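Local coordinates for protein B- and T-lymphocyte attenuator (Mus musculus, PDB 1XAU) that acts as an inhibitory receptor on lymphocytes, damping antigen receptor signalling through SHP-1 and SHP-2, and binds the TNF-receptor family member HVEM through its extracellular part, at residues V14-K19 and C36-C41; L31-C36 and V78-F83; G63-T68 and F83-L88; N91-C96 and S109-V114. All blocks are in the same frame, centred on the assembly; numbering follows the deposited sequence.

Interaction 1. Residues V14-K19 and C36-C41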
# COMPACT_ATOMS: atom_id res chain seq x y z
N VAL A 14 11.32 12.47 3.04
CA VAL A 14 10.17 11.72 2.45
C VAL A 14 10.04 10.43 3.23
O VAL A 14 11.04 9.72 3.41
CB VAL A 14 10.41 11.40 0.95
CG1 VAL A 14 9.37 10.40 0.43
CG2 VAL A 14 10.33 12.74 0.09
N GLN A 15 8.84 10.13 3.72
CA GLN A 15 8.69 8.91 4.48
C GLN A 15 7.41 8.19 4.07
O GLN A 15 6.44 8.85 3.76
CB GLN A 15 8.50 9.22 5.96
CG GLN A 15 9.51 10.06 6.57
CD GLN A 15 9.34 10.11 8.08
OE1 GLN A 15 8.34 10.65 8.62
NE2 GLN A 15 10.31 9.50 8.78
N LEU A 16 7.41 6.87 4.19
CA LEU A 16 6.18 6.05 3.92
C LEU A 16 5.85 5.52 5.32
O LEU A 16 6.67 4.82 5.96
CB LEU A 16 6.54 4.93 2.93
CG LEU A 16 7.07 5.42 1.61
CD1 LEU A 16 7.30 4.21 0.68
CD2 LEU A 16 6.07 6.39 0.94
N ASN A 17 4.68 5.91 5.81
CA ASN A 17 4.31 5.68 7.17
C ASN A 17 3.23 4.67 7.57
O ASN A 17 2.40 4.95 8.41
CB ASN A 17 4.04 7.06 7.81
CG ASN A 17 5.33 7.91 7.96
OD1 ASN A 17 6.42 7.37 8.03
ND2 ASN A 17 5.19 9.24 8.06
N ILE A 18 3.25 3.50 6.97
CA ILE A 18 2.34 2.44 7.40
C ILE A 18 2.90 2.12 8.82
O ILE A 18 4.12 2.06 8.97
CB ILE A 18 2.52 1.24 6.48
CG1 ILE A 18 1.87 1.56 5.14
CG2 ILE A 18 1.95 -0.08 7.12
CD1 ILE A 18 2.05 0.42 4.10
N LYS A 19 2.04 1.90 9.81
CA LYS A 19 2.54 1.54 11.15
C LYS A 19 3.14 0.16 11.18
O LYS A 19 2.64 -0.74 10.51
CB LYS A 19 1.40 1.57 12.16
CG LYS A 19 1.20 2.97 12.76
CD LYS A 19 0.09 2.95 13.84
CE LYS A 19 0.69 3.02 15.25
NZ LYS A 19 1.62 4.25 15.42
N CYS A 36 -1.30 3.89 2.60
CA CYS A 36 0.13 4.18 2.84
C CYS A 36 0.27 5.68 3.05
O CYS A 36 0.29 6.41 2.07
CB CYS A 36 0.89 3.68 1.62
SG CYS A 36 2.61 4.20 1.35
N PRO A 37 0.28 6.16 4.29
CA PRO A 37 0.43 7.62 4.53
C PRO A 37 1.82 8.05 3.96
O PRO A 37 2.82 7.33 4.14
CB PRO A 37 0.40 7.73 6.04
CG PRO A 37 -0.41 6.63 6.47
CD PRO A 37 0.09 5.47 5.59
N VAL A 38 1.91 9.18 3.30
CA VAL A 38 3.18 9.63 2.71
C VAL A 38 3.52 11.04 3.13
O VAL A 38 2.71 11.98 2.87
CB VAL A 38 3.12 9.62 1.14
CG1 VAL A 38 4.48 9.94 0.53
CG2 VAL A 38 2.63 8.18 0.65
N LYS A 39 4.66 11.19 3.79
CA LYS A 39 5.13 12.53 4.18
C LYS A 39 6.15 12.97 3.09
O LYS A 39 7.08 12.26 2.78
CB LYS A 39 5.85 12.49 5.54
CG LYS A 39 6.36 13.89 5.98
CD LYS A 39 7.21 13.76 7.28
CE LYS A 39 7.54 15.12 7.90
NZ LYS A 39 8.20 16.08 6.93
N TYR A 40 5.96 14.12 2.47
CA TYR A 40 6.95 14.53 1.47
C TYR A 40 7.11 16.03 1.63
O TYR A 40 6.30 16.64 2.35
CB TYR A 40 6.56 14.10 0.05
CG TYR A 40 5.28 14.66 -0.45
CD1 TYR A 40 5.24 15.87 -1.16
CD2 TYR A 40 4.11 13.95 -0.29
CE1 TYR A 40 4.01 16.36 -1.69
CE2 TYR A 40 2.92 14.40 -0.80
CZ TYR A 40 2.87 15.61 -1.51
OH TYR A 40 1.65 15.96 -2.03
N CYS A 41 8.14 16.57 1.01
CA CYS A 41 8.51 17.96 1.19
C CYS A 41 8.08 18.92 0.12
O CYS A 41 7.53 19.95 0.45
CB CYS A 41 10.03 18.04 1.44
SG CYS A 41 10.42 16.82 2.79
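Residues 14-19 run antiparallel to residues 36-41, with Gln15 and Lys39 as a hydrogen-bonded pair and Leu16 and Val38 as the non-hydrogen-bonded pair beside it. Gln15 and Lys39 exchange two backbone bonds, and Gln15 N to Lys39 O measures 2.9 Å. Asn17 N adds a third, nearly straight bond to Pro37 O, also 2.9 Å. The Val14 CA-H group makes a further contact with Lys39 O, at 3.2 Å between CA and O.

On one face Leu16 and Val38 lie side by side and point the same way. Leu16 CD2 meets Val38 CG2 at 3.9 Å and Cys36 SG at 4.1 Å. On the other face the Gln15 and Lys39 chains run alongside each other, with Gln15 OE1 3.6 Å from Lys39 CD.

Ile18 places CG1 beside its own backbone N (chi1 -74°), and this methylene packs 3.9 Å from Cys36 CA. Val14 CG2 reaches Tyr40 CB at 4.0 Å. The Pro37 ring covers the backbone of Asn17, its CD nearest to Asn17 O.

Strand 15-16 forms one edge of the four-stranded sheet of an Ig-type beta sandwich. Cys36 is disulfide-bonded to Cys96, and Cys41 to Cys12. Leu16 also packs on Ile105 and Ser107 of strand 103-114, and both Leu16 and Ile18 touch Cys96 of strand 92-100 in the facing sheet.

Interaction 2. Residues L31-C36 and V78-F83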
# COMPACT_ATOMS: atom_id res chain seq x y z
N LEU A 31 -15.65 -4.51 -0.66
CA LEU A 31 -14.77 -3.45 -1.29
C LEU A 31 -13.81 -3.21 -0.12
O LEU A 31 -14.29 -2.93 0.98
CB LEU A 31 -15.53 -2.15 -1.54
CG LEU A 31 -15.92 -1.99 -3.02
CD1 LEU A 31 -16.30 -3.26 -3.59
CD2 LEU A 31 -16.96 -0.90 -3.20
N PHE A 32 -12.50 -3.23 -0.30
CA PHE A 32 -11.60 -3.08 0.88
C PHE A 32 -10.41 -2.24 0.45
O PHE A 32 -10.08 -2.21 -0.74
CB PHE A 32 -11.08 -4.46 1.28
CG PHE A 32 -10.18 -4.47 2.55
CD1 PHE A 32 -10.77 -4.45 3.82
CD2 PHE A 32 -8.80 -4.55 2.45
CE1 PHE A 32 -9.96 -4.51 5.01
CE2 PHE A 32 -7.98 -4.61 3.66
CZ PHE A 32 -8.59 -4.59 4.90
N LYS A 33 -9.79 -1.52 1.37
CA LYS A 33 -8.63 -0.77 0.96
C LYS A 33 -7.52 -0.79 2.02
O LYS A 33 -7.81 -1.04 3.22
CB LYS A 33 -8.97 0.70 0.71
CG LYS A 33 -9.59 1.47 1.93
CD LYS A 33 -9.89 2.96 1.58
CE LYS A 33 -10.68 3.57 2.80
NZ LYS A 33 -10.90 5.09 2.87
N ILE A 34 -6.26 -0.62 1.57
CA ILE A 34 -5.18 -0.42 2.53
C ILE A 34 -4.52 0.90 2.17
O ILE A 34 -4.60 1.39 1.04
CB ILE A 34 -4.19 -1.55 2.58
CG1 ILE A 34 -3.62 -1.80 1.23
CG2 ILE A 34 -4.92 -2.81 3.17
CD1 ILE A 34 -2.62 -3.04 1.25
N GLU A 35 -3.89 1.49 3.16
CA GLU A 35 -3.40 2.84 2.99
C GLU A 35 -1.94 2.97 3.32
O GLU A 35 -1.47 2.39 4.29
CB GLU A 35 -4.14 3.71 4.00
CG GLU A 35 -5.65 3.76 3.76
CD GLU A 35 -6.35 4.73 4.68
OE1 GLU A 35 -5.75 5.26 5.68
OE2 GLU A 35 -7.51 4.99 4.38
N CYS A 36 -1.30 3.89 2.60
CA CYS A 36 0.13 4.18 2.84
C CYS A 36 0.27 5.68 3.05
O CYS A 36 0.29 6.41 2.07
CB CYS A 36 0.89 3.68 1.62
SG CYS A 36 2.61 4.20 1.35
N VAL A 78 -2.45 10.31 1.60
CA VAL A 78 -2.45 8.87 1.73
C VAL A 78 -2.54 8.23 0.35
O VAL A 78 -3.36 8.63 -0.48
CB VAL A 78 -3.66 8.42 2.57
CG1 VAL A 78 -3.61 6.95 2.69
CG2 VAL A 78 -3.58 9.02 4.04
N PHE A 79 -1.64 7.31 0.08
CA PHE A 79 -1.68 6.55 -1.18
C PHE A 79 -2.46 5.28 -0.84
O PHE A 79 -2.16 4.62 0.13
CB PHE A 79 -0.26 6.21 -1.64
CG PHE A 79 -0.21 5.54 -2.91
CD1 PHE A 79 -0.87 6.06 -4.02
CD2 PHE A 79 0.56 4.35 -3.05
CE1 PHE A 79 -0.78 5.42 -5.28
CE2 PHE A 79 0.66 3.69 -4.30
CZ PHE A 79 -0.02 4.22 -5.41
N VAL A 80 -3.48 4.96 -1.62
CA VAL A 80 -4.36 3.88 -1.30
C VAL A 80 -4.43 2.79 -2.34
O VAL A 80 -4.38 3.10 -3.53
CB VAL A 80 -5.74 4.54 -1.20
CG1 VAL A 80 -6.77 3.59 -0.68
CG2 VAL A 80 -5.60 5.78 -0.29
N LEU A 81 -4.56 1.55 -1.90
CA LEU A 81 -4.74 0.38 -2.77
C LEU A 81 -6.18 -0.06 -2.53
O LEU A 81 -6.57 -0.42 -1.40
CB LEU A 81 -3.72 -0.71 -2.40
CG LEU A 81 -3.93 -1.99 -3.23
CD1 LEU A 81 -3.53 -1.68 -4.72
CD2 LEU A 81 -3.06 -3.12 -2.63
N HIS A 82 -6.98 -0.12 -3.60
CA HIS A 82 -8.41 -0.48 -3.48
C HIS A 82 -8.68 -1.84 -4.11
O HIS A 82 -8.36 -2.04 -5.29
CB HIS A 82 -9.24 0.49 -4.27
CG HIS A 82 -9.09 1.91 -3.84
ND1 HIS A 82 -9.94 2.50 -2.94
CD2 HIS A 82 -8.24 2.88 -4.25
CE1 HIS A 82 -9.61 3.78 -2.81
NE2 HIS A 82 -8.59 4.04 -3.59
N PHE A 83 -9.27 -2.75 -3.37
CA PHE A 83 -9.62 -4.06 -3.89
C PHE A 83 -11.15 -3.99 -4.16
O PHE A 83 -11.96 -3.75 -3.22
CB PHE A 83 -9.40 -5.14 -2.82
CG PHE A 83 -7.97 -5.27 -2.36
CD1 PHE A 83 -7.20 -6.31 -2.87
CD2 PHE A 83 -7.43 -4.38 -1.45
CE1 PHE A 83 -5.84 -6.46 -2.45
CE2 PHE A 83 -6.05 -4.51 -1.02
CZ PHE A 83 -5.28 -5.58 -1.54
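Phe32 and Phe83, Ile34 and Leu81, and Cys36 and Phe79 are the hydrogen-bonded pairs of two antiparallel strands. Each pair exchanges two backbone bonds, the shortest being Cys36 N to Phe79 O at 2.7 Å. CA-H groups add weaker contacts, such as Lys33 CA to Leu81 O at 3.2 Å.

Apolar contacts link side chains on the face of Phe32, Ile34, Leu81 and Phe83. The phenylalanines lie side by side, with Phe83 CD2 at the edge of the Phe32 ring, 4.1 Å from its CD2. Ile34 turns CG1 between its backbone N and carbonyl carbon (chi1 56°). That places Ile34 CG1 3.8 Å from Leu81 CB, and Ile34 CD1 continues onto Leu81 CD2.

The face of Lys33, Glu35, Val80 and His82 mixes apolar and polar groups. The aliphatic part of Lys33 crosses Val80 CG1, 3.9 Å from Lys33 CB. Beside Glu35, Val78 crosses obliquely, its CG1 3.5 Å from Glu35 CB. Glu35 probably pairs with Arg74, but its OE2 is less surely placed. His82 NE2 bonds to Ser69 OG.

The two strands are central in the four-stranded sheet, between strands 15-16 and 66-71. Ile34 and Leu81 pack on Trp49 in the facing sheet, and Phe32 and Ile34 on Ile112.

Interaction 3. Residues G63-T68 and F83-L88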
# COMPACT_ATOMS: atom_id res chain seq x y z
N GLY A 63 -5.27 -4.08 -11.94
CA GLY A 63 -6.09 -4.54 -13.06
C GLY A 63 -7.53 -4.18 -12.88
O GLY A 63 -7.78 -3.22 -12.16
N PRO A 64 -8.48 -4.92 -13.47
CA PRO A 64 -9.90 -4.53 -13.30
C PRO A 64 -10.50 -4.53 -11.92
O PRO A 64 -11.52 -3.92 -11.71
CB PRO A 64 -10.65 -5.46 -14.28
CG PRO A 64 -9.94 -6.77 -14.10
CD PRO A 64 -8.38 -6.31 -14.01
N GLN A 65 -9.88 -5.18 -10.97
CA GLN A 65 -10.42 -5.24 -9.62
C GLN A 65 -9.41 -4.75 -8.58
O GLN A 65 -9.56 -5.06 -7.40
CB GLN A 65 -10.79 -6.70 -9.37
CG GLN A 65 -11.87 -7.17 -10.35
CD GLN A 65 -12.36 -8.57 -10.00
OE1 GLN A 65 -11.55 -9.45 -9.73
NE2 GLN A 65 -13.67 -8.77 -10.00
N LEU A 66 -8.38 -4.01 -9.00
CA LEU A 66 -7.34 -3.58 -8.04
C LEU A 66 -6.79 -2.29 -8.64
O LEU A 66 -6.24 -2.32 -9.79
CB LEU A 66 -6.19 -4.57 -8.00
CG LEU A 66 -5.21 -4.41 -6.86
CD1 LEU A 66 -5.93 -4.44 -5.55
CD2 LEU A 66 -4.10 -5.57 -6.95
N TYR A 67 -6.89 -1.19 -7.90
CA TYR A 67 -6.44 0.09 -8.45
C TYR A 67 -5.97 0.97 -7.32
O TYR A 67 -6.19 0.66 -6.16
CB TYR A 67 -7.57 0.79 -9.29
CG TYR A 67 -8.77 1.19 -8.45
CD1 TYR A 67 -8.83 2.48 -7.90
CD2 TYR A 67 -9.84 0.33 -8.24
CE1 TYR A 67 -9.92 2.90 -7.18
CE2 TYR A 67 -10.99 0.75 -7.50
CZ TYR A 67 -11.02 2.02 -6.98
OH TYR A 67 -12.13 2.40 -6.20
N THR A 68 -5.36 2.12 -7.67
CA THR A 68 -4.81 2.98 -6.64
C THR A 68 -5.37 4.38 -6.73
O THR A 68 -5.99 4.79 -7.77
CB THR A 68 -3.27 3.08 -6.73
OG1 THR A 68 -2.89 3.71 -7.96
CG2 THR A 68 -2.58 1.66 -6.72
N PHE A 83 -9.27 -2.75 -3.37
CA PHE A 83 -9.62 -4.06 -3.89
C PHE A 83 -11.15 -3.99 -4.16
O PHE A 83 -11.96 -3.75 -3.22
CB PHE A 83 -9.40 -5.14 -2.82
CG PHE A 83 -7.97 -5.27 -2.36
CD1 PHE A 83 -7.20 -6.31 -2.87
CD2 PHE A 83 -7.43 -4.38 -1.45
CE1 PHE A 83 -5.84 -6.46 -2.45
CE2 PHE A 83 -6.05 -4.51 -1.02
CZ PHE A 83 -5.28 -5.58 -1.54
N LYS A 84 -11.55 -4.25 -5.40
CA LYS A 84 -12.93 -4.12 -5.84
C LYS A 84 -13.36 -5.34 -6.64
O LYS A 84 -13.35 -5.30 -7.89
CB LYS A 84 -13.04 -2.87 -6.74
CG LYS A 84 -14.49 -2.52 -7.18
CD LYS A 84 -14.57 -1.16 -7.91
CE LYS A 84 -15.99 -0.99 -8.61
NZ LYS A 84 -16.45 0.49 -8.74
N PRO A 85 -13.70 -6.42 -5.96
CA PRO A 85 -13.71 -6.55 -4.49
C PRO A 85 -12.47 -7.32 -4.12
O PRO A 85 -11.72 -7.75 -5.00
CB PRO A 85 -14.93 -7.45 -4.24
CG PRO A 85 -14.87 -8.41 -5.39
CD PRO A 85 -14.39 -7.55 -6.61
N ILE A 86 -12.28 -7.58 -2.83
CA ILE A 86 -11.19 -8.37 -2.36
C ILE A 86 -11.50 -9.88 -2.45
O ILE A 86 -12.70 -10.29 -2.42
CB ILE A 86 -10.79 -7.99 -0.93
CG1 ILE A 86 -9.44 -8.66 -0.65
CG2 ILE A 86 -11.87 -8.45 0.09
CD1 ILE A 86 -8.77 -7.94 0.48
N HIS A 87 -10.48 -10.69 -2.70
CA HIS A 87 -10.70 -12.12 -2.86
C HIS A 87 -9.83 -12.91 -1.91
O HIS A 87 -8.85 -12.40 -1.36
CB HIS A 87 -10.31 -12.60 -4.28
CG HIS A 87 -10.84 -11.75 -5.40
ND1 HIS A 87 -10.05 -10.83 -6.07
CD2 HIS A 87 -12.07 -11.67 -5.96
CE1 HIS A 87 -10.79 -10.22 -6.99
NE2 HIS A 87 -12.01 -10.72 -6.94
N LEU A 88 -10.15 -14.21 -1.73
CA LEU A 88 -9.27 -15.01 -0.87
C LEU A 88 -7.82 -14.96 -1.30
O LEU A 88 -6.91 -14.92 -0.43
CB LEU A 88 -9.71 -16.52 -0.82
CG LEU A 88 -11.04 -16.72 -0.07
CD1 LEU A 88 -11.67 -18.15 -0.47
CD2 LEU A 88 -10.78 -16.65 1.46
O HOH W 1 -9.19 -7.20 -5.90
O HOH W 2 -14.54 -11.47 -8.83
O HOH W 3 -14.17 2.82 -8.84
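Leu66 and Phe83 meet because Leu66 sends CG opposite its backbone N (chi1 -167°), while the Phe83 ring stands beside its own backbone N (chi1 -62°). Leu66 CD1 then lies over one face of the ring in a CH-pi contact, 3.8 Å from the centroid and 23° off the ring normal. Ile86 CD1 lies over the opposite face.

One direct backbone bond joins the segments, from Lys84 N to Gln65 O at 2.9 Å. It is almost straight, but the donor stands above the carbonyl plane. Gln65 O also accepts from water 1 at 2.6 Å, and this water donates to Pro85 O as well.

The fold here is an Ig-type beta sandwich of the V-type family. Leu66 and Phe83 form a non-hydrogen-bonded antiparallel pair where strand 66-71 begins and strand 78-83 ends. A type I turn from Gly63 to Leu66 leads into the first strand. A cis peptide before Pro85 bends the chain after the second.

The extended Gln65 side chain runs past Pro85 to the edge of the His87 ring. There Gln65 OE1 lies 2.9 Å from His87 CE1. The amide and ring planes are about a third of a right angle apart. Gln65 NE2 donates to water 2, which joins it to His87 NE2 in place of a direct bond.

Lys84 CD touches the edge of the Tyr67 ring, 4.1 Å from CE2. Lys84 NZ donates to water 3 at 3.3 Å.

Interaction 4. Residues N91-C96 and S109-V114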
# COMPACT_ATOMS: atom_id res chain seq x y z
N ASN A 91 -5.12 -12.51 0.23
CA ASN A 91 -4.52 -12.70 1.56
C ASN A 91 -2.99 -12.48 1.41
O ASN A 91 -2.40 -12.92 0.39
CB ASN A 91 -4.72 -14.14 1.94
CG ASN A 91 -4.63 -14.38 3.39
OD1 ASN A 91 -5.61 -14.21 4.14
ND2 ASN A 91 -3.41 -14.81 3.83
N GLY A 92 -2.34 -11.85 2.35
CA GLY A 92 -0.89 -11.68 2.17
C GLY A 92 -0.36 -10.42 2.80
O GLY A 92 -1.13 -9.70 3.50
N SER A 93 0.92 -10.10 2.55
CA SER A 93 1.60 -8.94 3.17
C SER A 93 1.90 -7.93 2.10
O SER A 93 2.34 -8.33 1.01
CB SER A 93 2.96 -9.39 3.83
OG SER A 93 2.71 -10.22 4.94
N TYR A 94 1.59 -6.65 2.36
CA TYR A 94 1.75 -5.59 1.36
C TYR A 94 2.66 -4.46 1.91
O TYR A 94 2.76 -4.27 3.10
CB TYR A 94 0.36 -5.00 1.07
CG TYR A 94 -0.60 -5.99 0.41
CD1 TYR A 94 -0.74 -5.97 -0.96
CD2 TYR A 94 -1.31 -6.93 1.15
CE1 TYR A 94 -1.58 -6.88 -1.61
CE2 TYR A 94 -2.15 -7.88 0.53
CZ TYR A 94 -2.27 -7.82 -0.87
OH TYR A 94 -3.10 -8.66 -1.63
N SER A 95 3.32 -3.72 1.04
CA SER A 95 4.13 -2.56 1.52
C SER A 95 4.12 -1.59 0.35
O SER A 95 3.78 -1.98 -0.78
CB SER A 95 5.60 -2.98 1.85
OG SER A 95 6.26 -3.50 0.69
N CYS A 96 4.54 -0.34 0.59
CA CYS A 96 4.61 0.63 -0.51
C CYS A 96 6.09 1.09 -0.59
O CYS A 96 6.85 0.97 0.39
CB CYS A 96 3.57 1.81 -0.27
SG CYS A 96 3.69 2.46 1.46
N SER A 109 5.21 -3.34 6.55
CA SER A 109 4.19 -4.10 5.84
C SER A 109 2.85 -4.09 6.59
O SER A 109 2.80 -3.84 7.82
CB SER A 109 4.65 -5.57 5.69
OG SER A 109 4.85 -6.10 6.99
N VAL A 110 1.79 -4.31 5.84
CA VAL A 110 0.44 -4.50 6.41
C VAL A 110 0.04 -5.90 5.97
O VAL A 110 0.16 -6.25 4.79
CB VAL A 110 -0.60 -3.39 5.96
CG1 VAL A 110 -0.50 -3.10 4.51
CG2 VAL A 110 -2.02 -3.81 6.35
N THR A 111 -0.43 -6.72 6.91
CA THR A 111 -0.79 -8.10 6.56
C THR A 111 -2.31 -8.13 6.49
O THR A 111 -2.96 -7.65 7.45
CB THR A 111 -0.39 -9.01 7.74
OG1 THR A 111 1.03 -9.00 7.80
CG2 THR A 111 -0.86 -10.45 7.54
N ILE A 112 -2.87 -8.65 5.40
CA ILE A 112 -4.34 -8.72 5.27
C ILE A 112 -4.72 -10.19 5.33
O ILE A 112 -4.12 -11.02 4.63
CB ILE A 112 -4.79 -8.16 3.88
CG1 ILE A 112 -4.29 -6.72 3.78
CG2 ILE A 112 -6.35 -8.29 3.70
CD1 ILE A 112 -4.65 -5.90 5.03
N HIS A 113 -5.71 -10.51 6.11
CA HIS A 113 -6.13 -11.88 6.18
C HIS A 113 -7.57 -11.83 5.65
O HIS A 113 -8.37 -11.09 6.18
CB HIS A 113 -6.14 -12.35 7.63
CG HIS A 113 -6.89 -13.62 7.84
ND1 HIS A 113 -6.64 -14.76 7.12
CD2 HIS A 113 -7.93 -13.92 8.66
CE1 HIS A 113 -7.49 -15.71 7.46
NE2 HIS A 113 -8.28 -15.22 8.40
N VAL A 114 -7.89 -12.61 4.63
CA VAL A 114 -9.23 -12.58 4.02
C VAL A 114 -10.00 -13.83 4.41
O VAL A 114 -9.52 -14.96 4.21
CB VAL A 114 -9.09 -12.51 2.52
CG1 VAL A 114 -10.51 -12.36 1.85
CG2 VAL A 114 -8.21 -11.27 2.10
O HOH W 4 -4.05 -15.39 6.39
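Asn91 OD1 takes two bonds from the opposite strand. Val114 N donates to Asn91 OD1 at 2.8 Å, and His113 ND1 donates to the same OD1 at 3.2 Å. The His113 bond is less straight (136° at the hydrogen); it uses a lone pair of OD1 in the carbonyl plane, though the oxygen is tilted from the imidazole plane. The Asn91 side chain extends opposite its backbone N (chi1 -159°), which carries the amide across to the neighbouring backbone. Asn91 ND2 donates to water 4 at 2.7 Å, and the same water is bonded to His113 ND1. The amide thus has partners at both ends.

Beyond Asn91 the backbone bonds follow the antiparallel pattern. Gly92 and Ile112 exchange two, with Ile112 N to Gly92 O at 2.8 Å. Tyr94 and Val110 exchange two more, with Tyr94 N to Val110 O also at 2.8 Å. Tyr94 OH is satisfied from outside by the Asp90 carbonyl oxygen.

On the face shared by Tyr94, Val110 and Ile112, Tyr94 CB packs 4.0 Å from Val110 CG1. The Tyr94 side chain crosses that of Ile112 at about a right angle, with CD2 4.0 Å from Ile112 CG1.

These residues belong to the hairpin of strands 92-100 and 103-114. Strand 47-52 flanks it through Ser93 and Ser95, and strand 22-26 through Thr111 and His113. Tyr94, Val110 and Ile112 face Ile34 of strand 32-39 across the sandwich.

From the N terminus, interaction 1 closes first, bringing residues 36-41 back against 14-19 and setting strand 15-16 on the sheet edge. Interaction 2 starts before it ends: the two share Cys36, and their segments alternate. It joins strand 32-39 to strand 78-83 over a long intervening stretch. Interaction 3 crosses interaction 2 in turn, shares Phe83 and brings in strand 66-71. These three therefore build one sheet. Interaction 4 follows in series and closes the hairpin of the second sheet. The Cys36-Cys96 disulfide ties it to interactions 1 and 2. Residues 86-88 pack against Val114, linking interactions 3 and 4 at one end of the sandwich.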